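Local coordinates for protein exodeoxyribonuclease III (Neisseria meningitidis, PDB 2JC4) that probably removes nucleotides from the 3' ends of double-stranded DNA during repair, as a magnesium- or manganese-dependent 3'-5' exonuclease of the AP/ExoA family, at residues M1-W6 against A248-F254; F117-E121 against S169-W175; V131-M135 against D181-T185; F147-P151 against R215-I219. One frame throughout, in Å; residues are numbered along the deposited sequence.

Contact 1 of 4, residues M1-W6 against A248-F254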
loop_
_atom_site.group_PDB
_atom_site.type_symbol
_atom_site.label_atom_id
_atom_site.label_comp_id
_atom_site.label_asym_id
_atom_site.label_seq_id
_atom_site.Cartn_x
_atom_site.Cartn_y
_atom_site.Cartn_z
ATOM N N MET A 1 -8.689 12.956 9.992
ATOM C CA MET A 1 -8.843 12.041 8.810
ATOM C C MET A 1 -8.004 10.779 9.015
ATOM O O MET A 1 -6.874 10.864 9.479
ATOM C CB MET A 1 -8.355 12.737 7.570
ATOM C CG MET A 1 -8.330 11.846 6.354
ATOM S SD MET A 1 -7.951 12.769 4.879
ATOM C CE MET A 1 -9.598 13.178 4.313
ATOM N N LYS A 2 -8.566 9.620 8.688
ATOM C CA LYS A 2 -7.827 8.352 8.865
ATOM C C LYS A 2 -7.766 7.676 7.526
ATOM O O LYS A 2 -8.824 7.478 6.877
ATOM C CB LYS A 2 -8.540 7.414 9.854
ATOM C CG LYS A 2 -8.263 7.674 11.304
ATOM C CD LYS A 2 -9.039 6.686 12.184
ATOM C CE LYS A 2 -10.085 7.422 13.031
ATOM N NZ LYS A 2 -10.901 6.460 13.852
ATOM N N ILE A 3 -6.557 7.293 7.109
ATOM C CA ILE A 3 -6.385 6.603 5.822
ATOM C C ILE A 3 -5.687 5.286 6.117
ATOM O O ILE A 3 -4.647 5.297 6.783
ATOM C CB ILE A 3 -5.552 7.453 4.835
ATOM C CG1 ILE A 3 -6.080 8.912 4.813
ATOM C CG2 ILE A 3 -5.540 6.817 3.398
ATOM C CD1 ILE A 3 -5.327 9.881 3.907
ATOM N N THR A 4 -6.284 4.174 5.653
ATOM C CA THR A 4 -5.749 2.808 5.829
ATOM C C THR A 4 -5.381 2.197 4.466
ATOM O O THR A 4 -6.104 2.389 3.480
ATOM C CB THR A 4 -6.803 1.960 6.554
ATOM O OG1 THR A 4 -7.076 2.576 7.833
ATOM C CG2 THR A 4 -6.364 0.452 6.730
ATOM N N THR A 5 -4.253 1.473 4.423
ATOM C CA THR A 5 -3.860 0.671 3.265
ATOM C C THR A 5 -3.804 -0.812 3.703
ATOM O O THR A 5 -3.368 -1.118 4.815
ATOM C CB THR A 5 -2.484 1.139 2.680
ATOM O OG1 THR A 5 -2.104 0.286 1.588
ATOM C CG2 THR A 5 -1.348 1.139 3.751
ATOM N N TRP A 6 -4.274 -1.716 2.847
ATOM C CA TRP A 6 -4.283 -3.123 3.217
ATOM C C TRP A 6 -4.160 -4.004 2.005
ATOM O O TRP A 6 -4.990 -3.939 1.088
ATOM C CB TRP A 6 -5.568 -3.469 4.013
ATOM C CG TRP A 6 -5.518 -4.860 4.666
ATOM C CD1 TRP A 6 -4.406 -5.601 4.934
ATOM C CD2 TRP A 6 -6.633 -5.623 5.122
ATOM N NE1 TRP A 6 -4.764 -6.803 5.518
ATOM C CE2 TRP A 6 -6.130 -6.842 5.640
ATOM C CE3 TRP A 6 -8.011 -5.392 5.152
ATOM C CZ2 TRP A 6 -6.972 -7.835 6.190
ATOM C CZ3 TRP A 6 -8.842 -6.371 5.682
ATOM C CH2 TRP A 6 -8.332 -7.576 6.196
ATOM N N ALA A 248 -0.778 -6.912 7.296
ATOM C CA ALA A 248 -1.630 -6.193 8.231
ATOM C C ALA A 248 -1.989 -4.834 7.626
ATOM O O ALA A 248 -1.163 -4.251 6.902
ATOM C CB ALA A 248 -0.859 -5.961 9.561
ATOM N N PRO A 249 -3.196 -4.321 7.934
ATOM C CA PRO A 249 -3.519 -2.957 7.493
ATOM C C PRO A 249 -2.561 -1.995 8.162
ATOM O O PRO A 249 -2.045 -2.290 9.249
ATOM C CB PRO A 249 -4.942 -2.714 8.037
ATOM C CG PRO A 249 -5.517 -4.110 8.390
ATOM C CD PRO A 249 -4.293 -4.973 8.698
ATOM N N VAL A 250 -2.298 -0.856 7.516
ATOM C CA VAL A 250 -1.490 0.195 8.130
ATOM C C VAL A 250 -2.377 1.440 8.060
ATOM O O VAL A 250 -2.964 1.700 7.013
ATOM C CB VAL A 250 -0.160 0.454 7.359
ATOM C CG1 VAL A 250 0.607 1.634 8.000
ATOM C CG2 VAL A 250 0.723 -0.835 7.329
ATOM N N THR A 251 -2.456 2.189 9.149
ATOM C CA THR A 251 -3.297 3.382 9.198
ATOM C C THR A 251 -2.496 4.639 9.604
ATOM O O THR A 251 -1.738 4.621 10.583
ATOM C CB THR A 251 -4.485 3.142 10.164
ATOM O OG1 THR A 251 -5.257 2.041 9.701
ATOM C CG2 THR A 251 -5.406 4.390 10.245
ATOM N N ALA A 252 -2.686 5.734 8.856
ATOM C CA ALA A 252 -2.212 7.038 9.276
ATOM C C ALA A 252 -3.397 7.904 9.666
ATOM O O ALA A 252 -4.432 7.900 8.978
ATOM C CB ALA A 252 -1.432 7.697 8.182
ATOM N N GLU A 253 -3.236 8.649 10.762
ATOM C CA GLU A 253 -4.268 9.562 11.231
ATOM C C GLU A 253 -3.739 10.990 11.224
ATOM O O GLU A 253 -2.642 11.257 11.681
ATOM C CB GLU A 253 -4.775 9.181 12.620
ATOM C CG GLU A 253 -5.985 10.020 13.059
ATOM C CD GLU A 253 -6.685 9.448 14.284
ATOM O OE1 GLU A 253 -6.252 8.388 14.783
ATOM O OE2 GLU A 253 -7.676 10.060 14.728
ATOM N N PHE A 254 -4.555 11.884 10.687
ATOM C CA PHE A 254 -4.214 13.277 10.518
ATOM C C PHE A 254 -5.194 14.082 11.311
ATOM O O PHE A 254 -6.379 13.758 11.323
ATOM C CB PHE A 254 -4.261 13.671 9.036
ATOM C CG PHE A 254 -3.375 12.802 8.165
ATOM C CD1 PHE A 254 -2.044 13.139 7.974
ATOM C CD2 PHE A 254 -3.876 11.628 7.607
ATOM C CE1 PHE A 254 -1.204 12.340 7.201
ATOM C CE2 PHE A 254 -3.059 10.816 6.814
ATOM C CZ PHE A 254 -1.707 11.170 6.638
#

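Contact 2 of 4, residues F117-E121 against S169-W175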
loop_
_atom_site.group_PDB
_atom_site.type_symbol
_atom_site.label_atom_id
_atom_site.label_comp_id
_atom_site.label_asym_id
_atom_site.label_seq_id
_atom_site.Cartn_x
_atom_site.Cartn_y
_atom_site.Cartn_z
ATOM N N PHE A 117 12.638 -8.808 -11.548
ATOM C CA PHE A 117 13.368 -7.742 -10.877
ATOM C C PHE A 117 13.711 -6.584 -11.838
ATOM O O PHE A 117 13.799 -5.414 -11.415
ATOM C CB PHE A 117 14.651 -8.288 -10.218
ATOM C CG PHE A 117 15.231 -7.370 -9.163
ATOM C CD1 PHE A 117 14.604 -7.246 -7.927
ATOM C CD2 PHE A 117 16.405 -6.642 -9.399
ATOM C CE1 PHE A 117 15.149 -6.443 -6.934
ATOM C CE2 PHE A 117 16.930 -5.817 -8.405
ATOM C CZ PHE A 117 16.288 -5.723 -7.184
ATOM N N LYS A 118 13.946 -6.904 -13.129
ATOM C CA LYS A 118 14.123 -5.844 -14.128
ATOM C C LYS A 118 12.789 -5.113 -14.329
ATOM O O LYS A 118 12.774 -3.884 -14.469
ATOM C CB LYS A 118 14.652 -6.372 -15.491
ATOM C CG LYS A 118 16.055 -7.006 -15.406
ATOM C CD LYS A 118 17.053 -6.301 -16.316
ATOM C CE LYS A 118 18.500 -6.622 -15.932
ATOM N NZ LYS A 118 18.926 -7.955 -16.477
ATOM N N TYR A 119 11.697 -5.882 -14.372
ATOM C CA TYR A 119 10.340 -5.308 -14.395
ATOM C C TYR A 119 10.185 -4.382 -13.202
ATOM O O TYR A 119 9.796 -3.236 -13.372
ATOM C CB TYR A 119 9.267 -6.392 -14.441
ATOM C CG TYR A 119 7.813 -5.960 -14.259
ATOM C CD1 TYR A 119 7.278 -4.841 -14.936
ATOM C CD2 TYR A 119 6.960 -6.705 -13.435
ATOM C CE1 TYR A 119 5.913 -4.465 -14.748
ATOM C CE2 TYR A 119 5.631 -6.352 -13.253
ATOM C CZ TYR A 119 5.120 -5.215 -13.905
ATOM O OH TYR A 119 3.800 -4.900 -13.721
ATOM N N LYS A 120 10.524 -4.853 -12.002
ATOM C CA LYS A 120 10.417 -4.022 -10.802
ATOM C C LYS A 120 11.138 -2.682 -10.978
ATOM O O LYS A 120 10.595 -1.631 -10.622
ATOM C CB LYS A 120 10.961 -4.739 -9.549
ATOM C CG LYS A 120 10.608 -4.046 -8.231
ATOM C CD LYS A 120 11.079 -4.880 -7.010
ATOM C CE LYS A 120 10.518 -4.320 -5.675
ATOM N NZ LYS A 120 10.696 -5.267 -4.526
ATOM N N GLU A 121 12.377 -2.724 -11.493
ATOM C CA GLU A 121 13.172 -1.503 -11.696
ATOM C C GLU A 121 12.462 -0.543 -12.636
ATOM O O GLU A 121 12.357 0.636 -12.348
ATOM C CB GLU A 121 14.566 -1.854 -12.240
ATOM C CG GLU A 121 15.496 -0.655 -12.500
ATOM C CD GLU A 121 16.832 -1.084 -13.097
ATOM O OE1 GLU A 121 16.982 -2.234 -13.547
ATOM O OE2 GLU A 121 17.746 -0.254 -13.094
ATOM N N SER A 169 17.225 -5.353 -0.451
ATOM C CA SER A 169 18.480 -5.020 -1.148
ATOM C C SER A 169 18.769 -3.522 -1.182
ATOM O O SER A 169 17.854 -2.665 -1.124
ATOM C CB SER A 169 18.514 -5.596 -2.589
ATOM O OG SER A 169 17.641 -4.871 -3.453
ATOM N N SER A 170 20.050 -3.205 -1.263
ATOM C CA SER A 170 20.515 -1.822 -1.390
ATOM C C SER A 170 19.882 -1.107 -2.588
ATOM O O SER A 170 19.433 0.061 -2.485
ATOM C CB SER A 170 22.051 -1.793 -1.445
ATOM O OG SER A 170 22.562 -2.513 -2.579
ATOM N N VAL A 171 19.781 -1.791 -3.717
ATOM C CA VAL A 171 19.188 -1.116 -4.883
ATOM C C VAL A 171 17.680 -0.843 -4.712
ATOM O O VAL A 171 17.203 0.234 -5.063
ATOM C CB VAL A 171 19.514 -1.830 -6.224
ATOM C CG1 VAL A 171 18.902 -3.244 -6.283
ATOM C CG2 VAL A 171 19.104 -0.954 -7.404
ATOM N N GLU A 172 16.942 -1.813 -4.184
ATOM C CA GLU A 172 15.513 -1.600 -3.869
ATOM C C GLU A 172 15.367 -0.447 -2.902
ATOM O O GLU A 172 14.477 0.413 -3.057
ATOM C CB GLU A 172 14.911 -2.860 -3.256
ATOM C CG GLU A 172 14.557 -3.942 -4.286
ATOM C CD GLU A 172 14.274 -5.298 -3.612
ATOM O OE1 GLU A 172 15.205 -5.861 -3.016
ATOM O OE2 GLU A 172 13.128 -5.790 -3.658
ATOM N N ARG A 173 16.262 -0.386 -1.917
ATOM C CA ARG A 173 16.198 0.723 -0.955
ATOM C C ARG A 173 16.456 2.072 -1.634
ATOM O O ARG A 173 15.822 3.082 -1.300
ATOM C CB ARG A 173 17.118 0.450 0.235
ATOM C CG ARG A 173 16.575 -0.666 1.081
ATOM C CD ARG A 173 17.563 -1.144 2.114
ATOM N NE ARG A 173 16.862 -2.071 3.029
ATOM C CZ ARG A 173 17.478 -2.865 3.893
ATOM N NH1 ARG A 173 18.814 -2.852 3.977
ATOM N NH2 ARG A 173 16.761 -3.646 4.704
ATOM N N GLN A 174 17.301 2.062 -2.665
ATOM C CA GLN A 174 17.469 3.268 -3.482
ATOM C C GLN A 174 16.208 3.672 -4.243
ATOM O O GLN A 174 15.905 4.868 -4.318
ATOM C CB GLN A 174 18.651 3.164 -4.443
ATOM C CG GLN A 174 19.016 4.557 -5.086
ATOM C CD GLN A 174 19.257 5.652 -4.034
ATOM O OE1 GLN A 174 20.165 5.558 -3.185
ATOM N NE2 GLN A 174 18.455 6.700 -4.091
ATOM N N TRP A 175 15.464 2.701 -4.774
ATOM C CA TRP A 175 14.188 3.006 -5.438
ATOM C C TRP A 175 13.186 3.611 -4.466
ATOM O O TRP A 175 12.493 4.561 -4.823
ATOM C CB TRP A 175 13.578 1.780 -6.131
ATOM C CG TRP A 175 14.533 1.137 -7.098
ATOM C CD1 TRP A 175 15.603 1.729 -7.731
ATOM C CD2 TRP A 175 14.510 -0.234 -7.535
ATOM N NE1 TRP A 175 16.257 0.796 -8.512
ATOM C CE2 TRP A 175 15.606 -0.414 -8.405
ATOM C CE3 TRP A 175 13.693 -1.332 -7.237
ATOM C CZ2 TRP A 175 15.890 -1.644 -8.996
ATOM C CZ3 TRP A 175 13.985 -2.568 -7.818
ATOM C CH2 TRP A 175 15.069 -2.703 -8.693
#

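Contact 3 of 4, residues V131-M135 against D181-T185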
loop_
_atom_site.group_PDB
_atom_site.type_symbol
_atom_site.label_atom_id
_atom_site.label_comp_id
_atom_site.label_asym_id
_atom_site.label_seq_id
_atom_site.Cartn_x
_atom_site.Cartn_y
_atom_site.Cartn_z
ATOM N N VAL A 131 4.328 10.076 -9.901
ATOM C CA VAL A 131 4.193 10.710 -8.565
ATOM C C VAL A 131 4.791 12.130 -8.598
ATOM O O VAL A 131 4.162 13.096 -8.124
ATOM C CB VAL A 131 4.756 9.836 -7.399
ATOM C CG1 VAL A 131 4.600 10.596 -6.058
ATOM C CG2 VAL A 131 4.008 8.500 -7.292
ATOM N N ARG A 132 5.979 12.284 -9.170
ATOM C CA ARG A 132 6.605 13.619 -9.288
ATOM C C ARG A 132 5.649 14.677 -9.956
ATOM O O ARG A 132 5.509 15.846 -9.500
ATOM C CB ARG A 132 7.863 13.498 -10.132
ATOM C CG ARG A 132 8.663 14.858 -10.236
ATOM C CD ARG A 132 9.888 14.746 -11.186
ATOM N NE ARG A 132 10.895 13.829 -10.669
ATOM C CZ ARG A 132 11.309 12.716 -11.282
ATOM N NH1 ARG A 132 10.814 12.360 -12.470
ATOM N NH2 ARG A 132 12.245 11.955 -10.702
ATOM N N ASP A 133 5.006 14.248 -11.032
ATOM C CA ASP A 133 4.071 15.068 -11.778
ATOM C C ASP A 133 2.829 15.373 -10.955
ATOM O O ASP A 133 2.381 16.550 -10.885
ATOM C CB ASP A 133 3.708 14.337 -13.078
ATOM C CG ASP A 133 2.641 15.049 -13.898
ATOM O OD1 ASP A 133 2.774 16.258 -14.153
ATOM O OD2 ASP A 133 1.661 14.380 -14.295
ATOM N N GLU A 134 2.286 14.341 -10.305
ATOM C CA GLU A 134 1.093 14.499 -9.473
ATOM C C GLU A 134 1.347 15.489 -8.341
ATOM O O GLU A 134 0.489 16.320 -8.035
ATOM C CB GLU A 134 0.618 13.145 -8.916
ATOM C CG GLU A 134 0.017 12.197 -9.944
ATOM C CD GLU A 134 -1.409 12.565 -10.269
ATOM O OE1 GLU A 134 -2.222 12.644 -9.342
ATOM O OE2 GLU A 134 -1.712 12.794 -11.444
ATOM N N MET A 135 2.536 15.419 -7.744
ATOM C CA MET A 135 2.889 16.332 -6.657
ATOM C C MET A 135 2.959 17.844 -7.010
ATOM O O MET A 135 2.817 18.680 -6.127
ATOM C CB MET A 135 4.212 15.886 -6.035
ATOM C CG MET A 135 4.062 14.571 -5.223
ATOM S SD MET A 135 5.670 14.060 -4.612
ATOM C CE MET A 135 5.881 15.351 -3.366
ATOM N N ASP A 181 12.733 11.292 -2.079
ATOM C CA ASP A 181 13.456 12.418 -2.733
ATOM C C ASP A 181 12.563 13.345 -3.603
ATOM O O ASP A 181 12.914 14.512 -3.883
ATOM C CB ASP A 181 14.590 11.862 -3.604
ATOM C CG ASP A 181 15.736 11.292 -2.786
ATOM O OD1 ASP A 181 15.754 11.489 -1.545
ATOM O OD2 ASP A 181 16.621 10.636 -3.407
ATOM N N LEU A 182 11.374 12.859 -3.963
ATOM C CA LEU A 182 10.364 13.742 -4.582
ATOM C C LEU A 182 9.862 14.847 -3.643
ATOM O O LEU A 182 9.298 15.851 -4.117
ATOM C CB LEU A 182 9.153 12.940 -5.111
ATOM C CG LEU A 182 9.494 11.824 -6.086
ATOM C CD1 LEU A 182 8.245 10.985 -6.449
ATOM C CD2 LEU A 182 10.217 12.342 -7.334
ATOM N N GLY A 183 10.050 14.649 -2.335
ATOM C CA GLY A 183 9.546 15.548 -1.303
ATOM C C GLY A 183 8.405 14.908 -0.526
ATOM O O GLY A 183 7.350 15.528 -0.298
ATOM N N LEU A 184 8.609 13.644 -0.171
ATOM C CA LEU A 184 7.634 12.848 0.575
ATOM C C LEU A 184 8.325 12.302 1.805
ATOM O O LEU A 184 9.536 12.148 1.795
ATOM C CB LEU A 184 7.164 11.672 -0.283
ATOM C CG LEU A 184 6.279 12.023 -1.479
ATOM C CD1 LEU A 184 6.082 10.729 -2.242
ATOM C CD2 LEU A 184 4.901 12.583 -1.002
ATOM N N THR A 185 7.538 12.052 2.854
ATOM C CA THR A 185 7.994 11.604 4.167
ATOM C C THR A 185 7.428 10.205 4.431
ATOM O O THR A 185 6.226 9.983 4.238
ATOM C CB THR A 185 7.456 12.602 5.248
ATOM O OG1 THR A 185 8.187 13.833 5.152
ATOM C CG2 THR A 185 7.615 12.053 6.658
#

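Contact 4 of 4, residues F147-P151 against R215-I219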
loop_
_atom_site.group_PDB
_atom_site.type_symbol
_atom_site.label_atom_id
_atom_site.label_comp_id
_atom_site.label_asym_id
_atom_site.label_seq_id
_atom_site.Cartn_x
_atom_site.Cartn_y
_atom_site.Cartn_z
ATOM N N PHE A 147 4.708 -1.681 -1.004
ATOM C CA PHE A 147 5.835 -1.263 -1.810
ATOM C C PHE A 147 6.757 -2.450 -2.056
ATOM O O PHE A 147 7.581 -2.370 -2.939
ATOM C CB PHE A 147 6.626 -0.108 -1.154
ATOM C CG PHE A 147 5.897 1.193 -1.170
ATOM C CD1 PHE A 147 4.877 1.426 -0.235
ATOM C CD2 PHE A 147 6.219 2.195 -2.113
ATOM C CE1 PHE A 147 4.149 2.613 -0.243
ATOM C CE2 PHE A 147 5.500 3.406 -2.112
ATOM C CZ PHE A 147 4.470 3.609 -1.155
ATOM N N ASN A 148 6.580 -3.550 -1.313
ATOM C CA ASN A 148 7.464 -4.713 -1.474
ATOM C C ASN A 148 8.931 -4.332 -1.333
ATOM O O ASN A 148 9.799 -4.949 -1.917
ATOM C CB ASN A 148 7.210 -5.409 -2.824
ATOM C CG ASN A 148 6.164 -6.493 -2.719
ATOM O OD1 ASN A 148 6.276 -7.404 -1.861
ATOM N ND2 ASN A 148 5.140 -6.417 -3.562
ATOM N N ILE A 149 9.174 -3.302 -0.518
ATOM C CA ILE A 149 10.520 -2.852 -0.183
ATOM C C ILE A 149 10.503 -2.472 1.301
ATOM O O ILE A 149 9.613 -1.711 1.790
ATOM C CB ILE A 149 11.006 -1.645 -1.040
ATOM C CG1 ILE A 149 11.098 -2.002 -2.538
ATOM C CG2 ILE A 149 12.401 -1.099 -0.480
ATOM C CD1 ILE A 149 11.325 -0.760 -3.407
ATOM N N ALA A 150 11.512 -3.002 1.994
ATOM C CA ALA A 150 11.768 -2.760 3.404
ATOM C C ALA A 150 12.886 -1.713 3.484
ATOM O O ALA A 150 14.036 -1.993 3.149
ATOM C CB ALA A 150 12.189 -4.066 4.065
ATOM N N PRO A 151 12.540 -0.478 3.868
ATOM C CA PRO A 151 13.483 0.635 3.688
ATOM C C PRO A 151 14.861 0.540 4.354
ATOM O O PRO A 151 15.825 1.058 3.782
ATOM C CB PRO A 151 12.706 1.836 4.242
ATOM C CG PRO A 151 11.262 1.491 3.942
ATOM C CD PRO A 151 11.240 0.001 4.364
ATOM N N ARG A 215 8.659 -4.762 7.195
ATOM C CA ARG A 215 7.860 -3.542 6.989
ATOM C C ARG A 215 7.931 -3.138 5.532
ATOM O O ARG A 215 8.879 -2.457 5.117
ATOM C CB ARG A 215 8.311 -2.376 7.893
ATOM C CG ARG A 215 7.379 -1.161 7.837
ATOM C CD ARG A 215 7.867 0.001 8.744
ATOM N NE ARG A 215 9.090 0.615 8.213
ATOM C CZ ARG A 215 9.127 1.826 7.640
ATOM N NH1 ARG A 215 8.028 2.559 7.549
ATOM N NH2 ARG A 215 10.268 2.314 7.187
ATOM N N ILE A 216 6.920 -3.537 4.762
ATOM C CA ILE A 216 6.872 -3.248 3.317
ATOM C C ILE A 216 5.644 -2.488 2.869
ATOM O O ILE A 216 5.552 -2.094 1.687
ATOM C CB ILE A 216 7.024 -4.548 2.470
ATOM C CG1 ILE A 216 5.937 -5.587 2.852
ATOM C CG2 ILE A 216 8.493 -5.133 2.654
ATOM C CD1 ILE A 216 5.997 -6.892 2.001
ATOM N N ASP A 217 4.680 -2.320 3.774
ATOM C CA ASP A 217 3.511 -1.507 3.493
ATOM C C ASP A 217 3.663 -0.137 4.138
ATOM O O ASP A 217 3.840 -0.029 5.391
ATOM C CB ASP A 217 2.264 -2.222 4.030
ATOM C CG ASP A 217 2.084 -3.594 3.406
ATOM O OD1 ASP A 217 1.468 -3.637 2.337
ATOM O OD2 ASP A 217 2.493 -4.620 4.019
ATOM N N HIS A 218 3.585 0.910 3.310
ATOM C CA HIS A 218 4.004 2.263 3.782
ATOM C C HIS A 218 2.977 3.304 3.443
ATOM O O HIS A 218 2.145 3.082 2.569
ATOM C CB HIS A 218 5.352 2.679 3.154
ATOM C CG HIS A 218 6.447 1.666 3.337
ATOM N ND1 HIS A 218 6.857 1.247 4.575
ATOM C CD2 HIS A 218 7.159 0.942 2.434
ATOM C CE1 HIS A 218 7.807 0.328 4.435
ATOM N NE2 HIS A 218 8.012 0.129 3.141
ATOM N N ILE A 219 3.066 4.469 4.095
ATOM C CA ILE A 219 2.187 5.601 3.760
ATOM C C ILE A 219 3.107 6.815 3.609
ATOM O O ILE A 219 3.719 7.241 4.575
ATOM C CB ILE A 219 1.117 5.850 4.850
ATOM C CG1 ILE A 219 0.197 4.611 4.990
ATOM C CG2 ILE A 219 0.230 7.068 4.465
ATOM C CD1 ILE A 219 -0.762 4.684 6.138
#

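Contact 1 of 4, residues M1-W6 against A248-F254
W6 and P249 pack tightly at one end of this strand pair. The proline ring lies over one face of the indole. P249 CG sits 3.7 Å from the centroid of the five-membered ring of W6, only 7° off its normal, a CH-pi contact. W6 CG is anti to the backbone N (chi1 -169°), which lays the indole alongside the proline. W6 NE1 is satisfied by the carbonyl of H247. T4 and T251 meet next, through their hydroxyls. T4 OG1 and T251 OG1 are 2.7 Å apart and hydrogen-bonded. Strands 2-6 and 250-254 run antiparallel at 166°, side by side in one of the two sheets of the DNase I-like sandwich. Paired backbone bonds join I3 with A252 and T5 with V250. The pairing runs on to M1, whose N gives a 2.8 Å bond to F254 O. I3, T5, V250 and A252 share the other face, all of them buried, and T5 CG2 lies 3.9 Å from V250 CB. I3 CD1 reaches F254 CE2 at 3.8 Å. K2 and E253, on the face of T4 and T251, are partly exposed and more loosely joined. They run side by side and touch through K2 CG and E253 CG at 3.7 Å. Their charged ends do not pair: K2 NZ stays 4.9 Å from E253 OE2, while E253 OE1 makes a salt bridge to R233.

Contact 2 of 4, residues F117-E121 against S169-W175
W175 is turned toward helix 115-135 and meets three of its side chains in three ways. E121 lies over one face of the indole. E121 CA is 3.9 Å from the centroid of the W175 six-membered ring, a CH-pi contact, and E121 CB is 3.5 Å from W175 CZ2. K120 CG approaches W175 CZ3 at 3.7 Å, with K120 CD at the edge of the ring. F117 comes in obliquely, its ring plane 40° from that of the indole, and its CZ touches W175 CH2 at 3.6 Å. The edge of the F117 ring faces the other helix: V171 CG1 and E172 CD both lie near its plane. These residues join the N-terminal part of helix 115-135 to the first two turns of helix 170-180. The two helix segments run in nearly the same direction, 25° apart, and long side chains bridge the gap. S169 and E172 form a capping box. S169 OG accepts from E172 N and donates to E172 OE1 at 2.7 Å. The other oxygen of E172 takes the salt bridge from K120, with NZ 2.6 Å from OE2 on its anti lone pair. K120 is extended, CG anti to the backbone N (chi1 -168°), and crosses E172 at about a right angle. Its buried ammonium also bonds to the carbonyls of N108 and N148, and E172 OE2 accepts from H167 N.

Contact 3 of 4, residues V131-M135 against D181-T185
R132 and L182 mark the closest backbone approach, with CA atoms 6.0 Å apart, where the last turns of helix 115-135 pass the loop that follows helix 170-180. L182 points toward the helix and divides its two methyls. L182 CD1 meets V131 CG1 at 3.7 Å, and L182 CD2 lies against R132, 3.8 Å from R132 CB and 3.7 Å from R132 NE. V131 and R132 each cross L182 at about a right angle. M135 follows one turn after V131. Its CG is anti to the carbonyl carbon (chi1 -71°), and with chi2 extended this brings M135 SD to 3.7 Å from L182 CB. The bend at chi3 (71°) turns the methyl CE toward the loop. There M135 CE touches L184 CD2 at 3.8 Å and lies 3.4 Å from G183 O. G183 has positive phi and is the first residue to leave helical angles after helix 170-180. Its turn brings L184 back to helix 115-135, where L184 CD1 is 4.1 Å from V131 CG1. L184 and M135 also touch L141 of strand 141-144, so the cluster lies over the sheet of the sandwich that this strand belongs to. No hydrogen bond joins the two segments. Cohesion rests on apolar packing of the leucines, the valine and the methionine, and on the R132 side chain lying against L182, with no direct polar tie to fix the spacing.

Contact 4 of 4, residues F147-P151 against R215-I219
The 147-151 loop grips H218 through one straight hydrogen bond. H218 NE2 donates to I149 O at 2.8 Å, with an N-H...O angle of 168° and the oxygen in the imidazole plane. P151 approaches the same ring obliquely, its CD 3.4 Å from H218 CE1. P151 CG also touches R215 NH2 at 3.5 Å. F147 meets H218 from another side: F147 CD1 lies at the edge of the imidazole, 3.5 Å from H218 CD2, and the ring planes stand 42° apart. F147 N donates to I216 O at 2.9 Å, and a weak bond from N148 N reaches the same oxygen. I216 points its side chain at the loop, and CG2 lies 3.6 Å from I149 C. Its CG1 stands between the backbone N and the carbonyl carbon (chi1 56°), and CD1 comes near N148 OD1 at 3.9 Å. The loop leaves strand 141-144 and the other segment enters strand 217-221, neighbours in one sheet of the DNase I-like fold. The active site lies at this end: N148 is predicted to stabilise the transition state and D217 to be important for catalysis. Farther out, R215, one guanidinium face over H218 CE1, is held by salt bridges to D155 and D186. N148 ND2 is held by the carbonyl of C106. D217 OD2 is hydrogen-bonded to T199 OG1 and to H247 ND1.

How the contacts relate
The chain starts in contact 1, and its last strand returns there. Contact 1 therefore closes a loop that holds the other three. Helix 115-135 supplies the first segments of contacts 2 and 3, near its start and near its end. The 147-151 loop then opens contact 4. Segment 169-175 closes contact 2, 181-185 closes contact 3, and 215-219 closes contact 4. These three cross one another along the chain. Contacts 2 and 4 touch through K120 with N148 and R173 with A150, which ties the helix pair to the active-site loop. Contacts 1 and 4 touch through V250 and A252 with I219, which joins the two sheets.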